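Local coordinates for protein histidine utilization repressor (Pseudomonas syringae pv. tomato, PDB 2PKH) that probably represses the histidine utilization operon, blocking hut gene expression until inducer is present, and is seen here as its C-terminal UTRA domain, at residues B[12-17]-B[41-46]; B[115-120]-B[133-138]. One frame throughout, in Å; residues are numbered along the deposited sequence.

Overall arrangement
From the N terminus, strand 9-20 runs along one outer edge of the six-stranded antiparallel sheet, and interaction 1 forms when strand 36-46 returns beside it, with 23 residues, helix 22-29 among them, between segments 12-17 and 41-46. The chain then adds strand 49-59, and later forms strand 88-97 at the other edge. Interaction 2 comes last, a hairpin of 113-123 and 126-136 with 12 residues between segments 115-120 and 133-138. The two contacts follow in series, neither nested nor crossed. The centres of interactions 1 and 2 lie about 15 Å apart, without touching; strand 49-59 stands between 36-46 and 126-136, tying both halves into one sheet of the UTRA domain.

Interaction 1 of 2, residues B[12-17]-B[41-46]; sequences KVMVLK and LIVHFE
The ring of F45 meets K12 at its edge: K12 CB comes in near the ring plane, 4.2 Å from F45 CE2, while the lysine's amino end leads away. The neighbouring imidazole of H44 carries a methyl of its own strand on one face, I42 CG2 sitting 3.9 Å above the plane and offset toward the rim. That same methyl also lies against the other strand, 3.4 Å from K12 O.

Between the backbones, K12 and V43 form an antiparallel hydrogen-bonded pair, V43 N reaching K12 O at 2.8 Å with the reciprocal bond returning from K12 N to V43 O. V13 and I42 follow as a non-hydrogen-bonded pair. The register then slips by one residue, because M14 and V15 both face L41 in a classic beta bulge, and M14 takes a helix-like psi of -37°. The evidence is L41 O, which is gripped by two amides: M14 N at 2.8 Å, almost straight ahead of the carbonyl, and V15 N at 3.2 Å, in the carbonyl plane on a lone pair with a C=O...donor angle of 135°. L41 N in turn donates to V15 O, and the pairing continues beyond through K17 with H39.

Side chains follow the bulge. Selenomethionine M14 has CG beside its backbone N (chi1 -47°), which lays that methylene 3.9 Å from L41 CD2 and also against V43 CG2. V15 CB packs obliquely on L41 CB at 3.7 Å, whereas V13 and I42 run side by side on the other face.

Strand 9-20 is outermost within this chain, and the partner strand is flanked on its other edge by 49-59, to which I42 and H44 bond through their backbones. F71, in a loop, packs against I42 and L16.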
ATOM      1  N   LYS B  12       8.424  22.644  15.844  1.00 26.01           N
ATOM      2  CA  LYS B  12       9.423  23.643  16.173  1.00 26.82           C
ATOM      3  C   LYS B  12      10.443  23.485  15.071  1.00 24.87           C
ATOM      4  O   LYS B  12      10.981  22.394  14.863  1.00 22.90           O
ATOM      5  CB  LYS B  12      10.047  23.272  17.510  1.00 28.68           C
ATOM      6  CG  LYS B  12      10.597  24.442  18.329  1.00 34.51           C
ATOM      7  CD  LYS B  12      10.773  24.054  19.828  1.00 34.15           C
ATOM      8  CE  LYS B  12       9.469  24.176  20.636  1.00 43.00           C
ATOM      9  NZ  LYS B  12       8.900  25.572  20.580  1.00 46.80           N
ATOM     10  N   VAL B  13      10.656  24.564  14.321  1.00 24.14           N
ATOM     11  CA  VAL B  13      11.720  24.619  13.294  1.00 22.69           C
ATOM     12  C   VAL B  13      13.044  24.889  14.032  1.00 23.73           C
ATOM     13  O   VAL B  13      13.168  25.906  14.756  1.00 23.46           O
ATOM     14  CB  VAL B  13      11.346  25.724  12.273  1.00 24.09           C
ATOM     15  CG1 VAL B  13      12.319  25.816  11.119  1.00 22.72           C
ATOM     16  CG2 VAL B  13       9.943  25.428  11.778  1.00 20.58           C
HETATM   17  N   MSE B  14      14.007  23.994  13.898  1.00 20.65           N
HETATM   18  CA  MSE B  14      15.349  24.178  14.507  1.00 21.16           C
HETATM   19  C   MSE B  14      16.345  24.717  13.454  1.00 20.17           C
HETATM   20  O   MSE B  14      17.225  25.448  13.809  1.00 18.27           O
HETATM   21  CB  MSE B  14      15.962  22.878  15.074  1.00 21.00           C
HETATM   22  CG  MSE B  14      15.006  21.961  15.988  1.00 24.56           C
HETATM   23 SE   MSE B  14      14.423  23.077  17.505  0.90 43.65          SE
HETATM   24  CE  MSE B  14      16.085  23.030  18.495  1.00 43.04           C
ATOM     25  N   VAL B  15      16.220  24.257  12.197  1.00 19.21           N
ATOM     26  CA  VAL B  15      17.113  24.597  11.086  1.00 20.21           C
ATOM     27  C   VAL B  15      16.289  24.968   9.866  1.00 18.22           C
ATOM     28  O   VAL B  15      15.279  24.339   9.515  1.00 16.62           O
ATOM     29  CB  VAL B  15      18.103  23.418  10.779  1.00 21.51           C
ATOM     30  CG1 VAL B  15      18.985  23.700   9.599  1.00 24.27           C
ATOM     31  CG2 VAL B  15      18.947  23.175  11.994  1.00 25.07           C
ATOM     32  N   LEU B  16      16.634  26.086   9.272  1.00 21.43           N
ATOM     33  CA  LEU B  16      16.117  26.473   7.934  1.00 20.08           C
ATOM     34  C   LEU B  16      17.176  27.358   7.226  1.00 20.05           C
ATOM     35  O   LEU B  16      17.248  28.559   7.481  1.00 17.20           O
ATOM     36  CB  LEU B  16      14.781  27.233   8.048  1.00 20.34           C
ATOM     37  CG  LEU B  16      14.042  27.510   6.706  1.00 23.00           C
ATOM     38  CD1 LEU B  16      13.554  26.301   5.975  1.00 20.46           C
ATOM     39  CD2 LEU B  16      12.876  28.428   7.007  1.00 23.95           C
ATOM     40  N   LYS B  17      17.914  26.741   6.291  1.00 19.38           N
ATOM     41  CA  LYS B  17      19.178  27.350   5.729  1.00 20.14           C
ATOM     42  C   LYS B  17      19.587  26.758   4.411  1.00 19.41           C
ATOM     43  O   LYS B  17      19.253  25.603   4.081  1.00 19.00           O
ATOM     44  CB  LYS B  17      20.331  27.206   6.705  1.00 17.70           C
ATOM     45  CG  LYS B  17      20.949  25.841   6.884  1.00 19.89           C
ATOM     46  CD  LYS B  17      21.685  25.833   8.224  1.00 21.11           C
ATOM     47  CE  LYS B  17      22.341  24.466   8.636  1.00 22.70           C
ATOM     48  NZ  LYS B  17      23.581  24.382   7.805  1.00 20.57           N
ATOM     49  N   LEU B  41      15.286  21.359   9.540  1.00 17.61           N
ATOM     50  CA  LEU B  41      15.169  20.322  10.610  1.00 18.49           C
ATOM     51  C   LEU B  41      14.055  20.799  11.523  1.00 17.38           C
ATOM     52  O   LEU B  41      14.131  21.890  12.121  1.00 19.55           O
ATOM     53  CB  LEU B  41      16.500  20.138  11.393  1.00 19.87           C
ATOM     54  CG  LEU B  41      16.449  18.809  12.206  1.00 18.53           C
ATOM     55  CD1 LEU B  41      17.920  18.331  12.406  1.00 26.43           C
ATOM     56  CD2 LEU B  41      15.738  19.085  13.421  1.00 19.41           C
ATOM     57  N   ILE B  42      12.975  19.997  11.599  1.00 17.72           N
ATOM     58  CA  ILE B  42      11.799  20.360  12.368  1.00 19.65           C
ATOM     59  C   ILE B  42      11.452  19.239  13.354  1.00 18.81           C
ATOM     60  O   ILE B  42      11.611  18.090  13.001  1.00 19.33           O
ATOM     61  CB  ILE B  42      10.562  20.548  11.449  1.00 18.98           C
ATOM     62  CG1 ILE B  42      10.854  21.661  10.392  1.00 22.19           C
ATOM     63  CG2 ILE B  42       9.327  20.961  12.311  1.00 22.46           C
ATOM     64  CD1 ILE B  42       9.663  21.925   9.423  1.00 21.35           C
ATOM     65  N   VAL B  43      11.009  19.570  14.562  1.00 18.13           N
ATOM     66  CA  VAL B  43      10.566  18.516  15.516  1.00 19.32           C
ATOM     67  C   VAL B  43       9.076  18.677  15.511  1.00 19.02           C
ATOM     68  O   VAL B  43       8.546  19.771  15.752  1.00 20.57           O
ATOM     69  CB  VAL B  43      11.082  18.714  16.915  1.00 16.87           C
ATOM     70  CG1 VAL B  43      10.625  17.581  17.941  1.00 15.84           C
ATOM     71  CG2 VAL B  43      12.689  18.758  16.909  1.00 22.99           C
ATOM     72  N   HIS B  44       8.417  17.571  15.245  1.00 20.44           N
ATOM     73  CA  HIS B  44       6.957  17.495  15.200  1.00 19.39           C
ATOM     74  C   HIS B  44       6.467  16.890  16.516  1.00 19.70           C
ATOM     75  O   HIS B  44       7.017  15.875  16.979  1.00 19.95           O
ATOM     76  CB  HIS B  44       6.546  16.586  14.031  1.00 18.63           C
ATOM     77  CG  HIS B  44       6.767  17.205  12.674  1.00 19.95           C
ATOM     78  ND1 HIS B  44       7.914  16.985  11.942  1.00 23.48           N
ATOM     79  CD2 HIS B  44       6.010  18.041  11.932  1.00 18.73           C
ATOM     80  CE1 HIS B  44       7.840  17.630  10.792  1.00 15.78           C
ATOM     81  NE2 HIS B  44       6.709  18.300  10.777  1.00 25.15           N
ATOM     82  N   PHE B  45       5.403  17.473  17.046  1.00 17.88           N
ATOM     83  CA  PHE B  45       4.800  17.078  18.356  1.00 21.13           C
ATOM     84  C   PHE B  45       3.371  16.594  18.094  1.00 24.24           C
ATOM     85  O   PHE B  45       2.692  17.155  17.226  1.00 24.59           O
ATOM     86  CB  PHE B  45       4.705  18.279  19.310  1.00 21.66           C
ATOM     87  CG  PHE B  45       6.048  18.827  19.749  1.00 16.11           C
ATOM     88  CD1 PHE B  45       6.520  18.558  20.987  1.00 19.43           C
ATOM     89  CD2 PHE B  45       6.822  19.554  18.884  1.00 19.99           C
ATOM     90  CE1 PHE B  45       7.825  19.087  21.410  1.00 18.28           C
ATOM     91  CE2 PHE B  45       8.101  20.035  19.262  1.00 20.74           C
ATOM     92  CZ  PHE B  45       8.582  19.787  20.520  1.00 23.50           C
ATOM     93  N   GLU B  46       2.901  15.621  18.864  1.00 25.01           N
ATOM     94  CA  GLU B  46       1.505  15.267  18.812  1.00 29.93           C
ATOM     95  C   GLU B  46       1.051  15.439  20.229  1.00 29.88           C
ATOM     96  O   GLU B  46       1.606  14.835  21.138  1.00 30.28           O
ATOM     97  CB  GLU B  46       1.395  13.831  18.307  1.00 30.51           C
ATOM     98  CG  GLU B  46       0.039  13.147  18.416  1.00 35.10           C
ATOM     99  CD  GLU B  46       0.188  11.613  18.370  1.00 37.16           C
ATOM    100  OE1 GLU B  46       0.313  11.038  17.260  1.00 47.88           O
ATOM    101  OE2 GLU B  46       0.224  10.986  19.448  1.00 46.07           O
TER

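Interaction 2 of 2, residues B[115-120]-B[133-138]; sequences LLIRRR and LIHPGS
L115 and H135 pair in a beta hairpin, strand 113-123 folding back on 126-136 within the antiparallel sheet of the UTRA domain. The register is regular: L115 with H135 and I117 with L133 are hydrogen-bonded pairs, with the non-hydrogen-bonded pair L116 and I134 between them.

Four backbone hydrogen bonds define it. I117 N donates to L133 O at 2.9 Å, and L133 N answers to I117 O at 2.7 Å; L115 and H135 exchange a second reciprocal pair. Two CA-H...O contacts, from I134 CA to L115 O and from L116 CA to L133 O, fill the intervals.

Apolar contacts occupy both faces. On one, the side chains of L116 and I134 cross at a slant, L116 CD1 lying 4.1 Å from I134 CB; that leucine branch is also 3.6 Å from L133 O, and I96 of strand 88-97 packs against both residues. On the other, I117 CB rests against L133 CD1, and L115 meets L115 of the second subunit, so L115 also takes part in the packing between subunits. Separately, the methyl I117 CD1 packs on the imidazole of H135, approaching obliquely, 3.6 Å from H135 NE2.

R119, further along the strand, meets L133 with its guanidinium end. The two side chains cross at about a right angle, R119 NE coming within 3.4 Å of L133 CD1. One guanidinium face is covered by I117 CG2, 3.7 Å above the plane and over its centre; the R119 chain bends at chi3 (-140°) on the way to this position. The neighbouring R118 instead forms a salt bridge with E94 on strand 88-97.

The imidazole of H135 is turned so that its edge faces the opposite backbone. L115 O, already accepting from H135 N, lies in the plane of the ring, 3.1 Å from H135 CD2.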
ATOM      1  N   LEU B 115      12.296   4.262  15.061  1.00 20.17           N
ATOM      2  CA  LEU B 115      12.014   3.837  13.734  1.00 23.05           C
ATOM      3  C   LEU B 115      12.665   4.951  12.854  1.00 23.44           C
ATOM      4  O   LEU B 115      12.258   6.125  12.938  1.00 23.23           O
ATOM      5  CB  LEU B 115      10.498   3.831  13.511  1.00 22.43           C
ATOM      6  CG  LEU B 115       9.989   3.164  12.215  1.00 24.78           C
ATOM      7  CD1 LEU B 115      10.384   1.687  12.180  1.00 23.23           C
ATOM      8  CD2 LEU B 115       8.460   3.342  12.007  1.00 25.35           C
ATOM      9  N   LEU B 116      13.594   4.557  12.010  1.00 23.40           N
ATOM     10  CA  LEU B 116      14.264   5.454  11.104  1.00 22.50           C
ATOM     11  C   LEU B 116      13.751   5.216   9.707  1.00 23.36           C
ATOM     12  O   LEU B 116      13.766   4.076   9.207  1.00 23.03           O
ATOM     13  CB  LEU B 116      15.778   5.199  11.148  1.00 22.88           C
ATOM     14  CG  LEU B 116      16.591   6.070  10.136  1.00 24.49           C
ATOM     15  CD1 LEU B 116      16.525   7.552  10.535  1.00 30.02           C
ATOM     16  CD2 LEU B 116      18.008   5.615  10.142  1.00 25.83           C
ATOM     17  N   ILE B 117      13.281   6.279   9.076  1.00 22.21           N
ATOM     18  CA  ILE B 117      12.785   6.196   7.700  1.00 23.66           C
ATOM     19  C   ILE B 117      13.573   7.206   6.892  1.00 24.58           C
ATOM     20  O   ILE B 117      13.634   8.408   7.275  1.00 22.64           O
ATOM     21  CB  ILE B 117      11.279   6.538   7.694  1.00 23.11           C
ATOM     22  CG1 ILE B 117      10.510   5.593   8.650  1.00 24.41           C
ATOM     23  CG2 ILE B 117      10.668   6.437   6.267  1.00 24.32           C
ATOM     24  CD1 ILE B 117       9.073   5.889   8.624  1.00 25.44           C
ATOM     25  N   ARG B 118      14.155   6.751   5.789  1.00 22.63           N
ATOM     26  CA  ARG B 118      14.903   7.621   4.912  1.00 23.71           C
ATOM     27  C   ARG B 118      14.136   7.579   3.631  1.00 24.03           C
ATOM     28  O   ARG B 118      13.876   6.510   3.086  1.00 23.72           O
ATOM     29  CB  ARG B 118      16.336   7.105   4.709  1.00 24.17           C
ATOM     30  CG  ARG B 118      17.191   7.454   5.891  1.00 26.52           C
ATOM     31  CD  ARG B 118      18.624   7.114   5.717  1.00 31.82           C
ATOM     32  NE  ARG B 118      18.840   5.703   5.934  1.00 33.88           N
ATOM     33  CZ  ARG B 118      19.929   5.058   5.517  1.00 40.02           C
ATOM     34  NH1 ARG B 118      20.903   5.738   4.890  1.00 41.10           N
ATOM     35  NH2 ARG B 118      20.069   3.754   5.760  1.00 39.35           N
ATOM     36  N   ARG B 119      13.762   8.759   3.142  1.00 23.80           N
ATOM     37  CA  ARG B 119      12.881   8.881   1.989  1.00 23.72           C
ATOM     38  C   ARG B 119      13.499   9.831   0.944  1.00 23.40           C
ATOM     39  O   ARG B 119      14.138  10.843   1.320  1.00 21.69           O
ATOM     40  CB  ARG B 119      11.626   9.544   2.471  1.00 23.87           C
ATOM     41  CG  ARG B 119      10.710   8.659   3.256  1.00 27.71           C
ATOM     42  CD  ARG B 119       9.341   9.261   3.066  1.00 38.38           C
ATOM     43  NE  ARG B 119       8.584   9.213   4.289  1.00 46.40           N
ATOM     44  CZ  ARG B 119       7.829   8.184   4.686  1.00 53.96           C
ATOM     45  NH1 ARG B 119       7.152   8.287   5.840  1.00 56.25           N
ATOM     46  NH2 ARG B 119       7.747   7.059   3.954  1.00 53.77           N
ATOM     47  N   ARG B 120      13.221   9.571  -0.321  1.00 20.71           N
ATOM     48  CA  ARG B 120      13.483  10.521  -1.419  1.00 21.79           C
ATOM     49  C   ARG B 120      12.209  10.625  -2.206  1.00 21.31           C
ATOM     50  O   ARG B 120      11.490   9.620  -2.335  1.00 23.58           O
ATOM     51  CB  ARG B 120      14.532   9.923  -2.341  1.00 22.56           C
ATOM     52  CG  ARG B 120      15.856  10.507  -2.179  1.00 30.45           C
ATOM     53  CD  ARG B 120      17.041   9.530  -2.436  1.00 30.28           C
ATOM     54  NE  ARG B 120      16.885   8.301  -3.263  1.00 30.66           N
ATOM     55  CZ  ARG B 120      17.475   8.117  -4.448  1.00 32.60           C
ATOM     56  NH1 ARG B 120      18.208   9.091  -5.014  1.00 26.16           N
ATOM     57  NH2 ARG B 120      17.326   6.969  -5.095  1.00 33.43           N
ATOM     58  N   LEU B 133      13.842  10.627   8.714  1.00 21.68           N
ATOM     59  CA  LEU B 133      12.781  10.901   9.726  1.00 22.36           C
ATOM     60  C   LEU B 133      12.987   9.918  10.862  1.00 23.10           C
ATOM     61  O   LEU B 133      13.059   8.691  10.632  1.00 23.43           O
ATOM     62  CB  LEU B 133      11.396  10.677   9.093  1.00 22.70           C
ATOM     63  CG  LEU B 133      11.129  11.305   7.705  1.00 23.24           C
ATOM     64  CD1 LEU B 133       9.960  10.523   7.152  1.00 22.75           C
ATOM     65  CD2 LEU B 133      10.710  12.690   8.042  1.00 18.06           C
ATOM     66  N   ILE B 134      13.127  10.395  12.069  1.00 23.15           N
ATOM     67  CA  ILE B 134      13.378   9.454  13.169  1.00 23.57           C
ATOM     68  C   ILE B 134      12.242   9.598  14.156  1.00 22.36           C
ATOM     69  O   ILE B 134      11.863  10.725  14.496  1.00 21.24           O
ATOM     70  CB  ILE B 134      14.859   9.568  13.723  1.00 25.31           C
ATOM     71  CG1 ILE B 134      15.053   8.782  15.032  1.00 23.40           C
ATOM     72  CG2 ILE B 134      15.266  11.029  13.936  1.00 28.23           C
ATOM     73  CD1 ILE B 134      16.674   8.515  15.264  1.00 25.95           C
ATOM     74  N   HIS B 135      11.669   8.463  14.546  1.00 20.03           N
ATOM     75  CA  HIS B 135      10.495   8.475  15.393  1.00 21.26           C
ATOM     76  C   HIS B 135      10.810   7.674  16.638  1.00 20.25           C
ATOM     77  O   HIS B 135      11.408   6.622  16.489  1.00 22.08           O
ATOM     78  CB  HIS B 135       9.322   7.784  14.710  1.00 20.44           C
ATOM     79  CG  HIS B 135       9.100   8.201  13.301  1.00 22.42           C
ATOM     80  ND1 HIS B 135       8.152   9.142  12.934  1.00 24.83           N
ATOM     81  CD2 HIS B 135       9.740   7.846  12.171  1.00 18.06           C
ATOM     82  CE1 HIS B 135       8.150   9.267  11.622  1.00 20.49           C
ATOM     83  NE2 HIS B 135       9.118   8.511  11.133  1.00 23.51           N
ATOM     84  N   PRO B 136      10.374   8.140  17.841  1.00 20.52           N
ATOM     85  CA  PRO B 136      10.413   7.141  18.942  1.00 19.14           C
ATOM     86  C   PRO B 136       9.525   5.907  18.667  1.00 17.23           C
ATOM     87  O   PRO B 136       8.381   6.023  18.269  1.00 16.12           O
ATOM     88  CB  PRO B 136       9.923   7.939  20.159  1.00 19.88           C
ATOM     89  CG  PRO B 136      10.033   9.449  19.746  1.00 21.41           C
ATOM     90  CD  PRO B 136       9.758   9.421  18.282  1.00 19.43           C
ATOM     91  N   GLY B 137      10.083   4.746  18.842  1.00 14.94           N
ATOM     92  CA  GLY B 137       9.398   3.526  18.466  1.00 18.22           C
ATOM     93  C   GLY B 137       8.125   3.339  19.271  1.00 19.89           C
ATOM     94  O   GLY B 137       7.170   2.704  18.800  1.00 20.29           O
ATOM     95  N   SER B 138       8.083   3.958  20.450  1.00 20.33           N
ATOM     96  CA  SER B 138       6.836   3.872  21.267  1.00 20.18           C
ATOM     97  C   SER B 138       5.759   4.838  20.795  1.00 21.79           C
ATOM     98  O   SER B 138       4.645   4.790  21.315  1.00 21.89           O
ATOM     99  CB  SER B 138       7.135   4.151  22.746  1.00 19.93           C
ATOM    100  OG  SER B 138       7.855   5.376  22.984  1.00 19.43           O
TER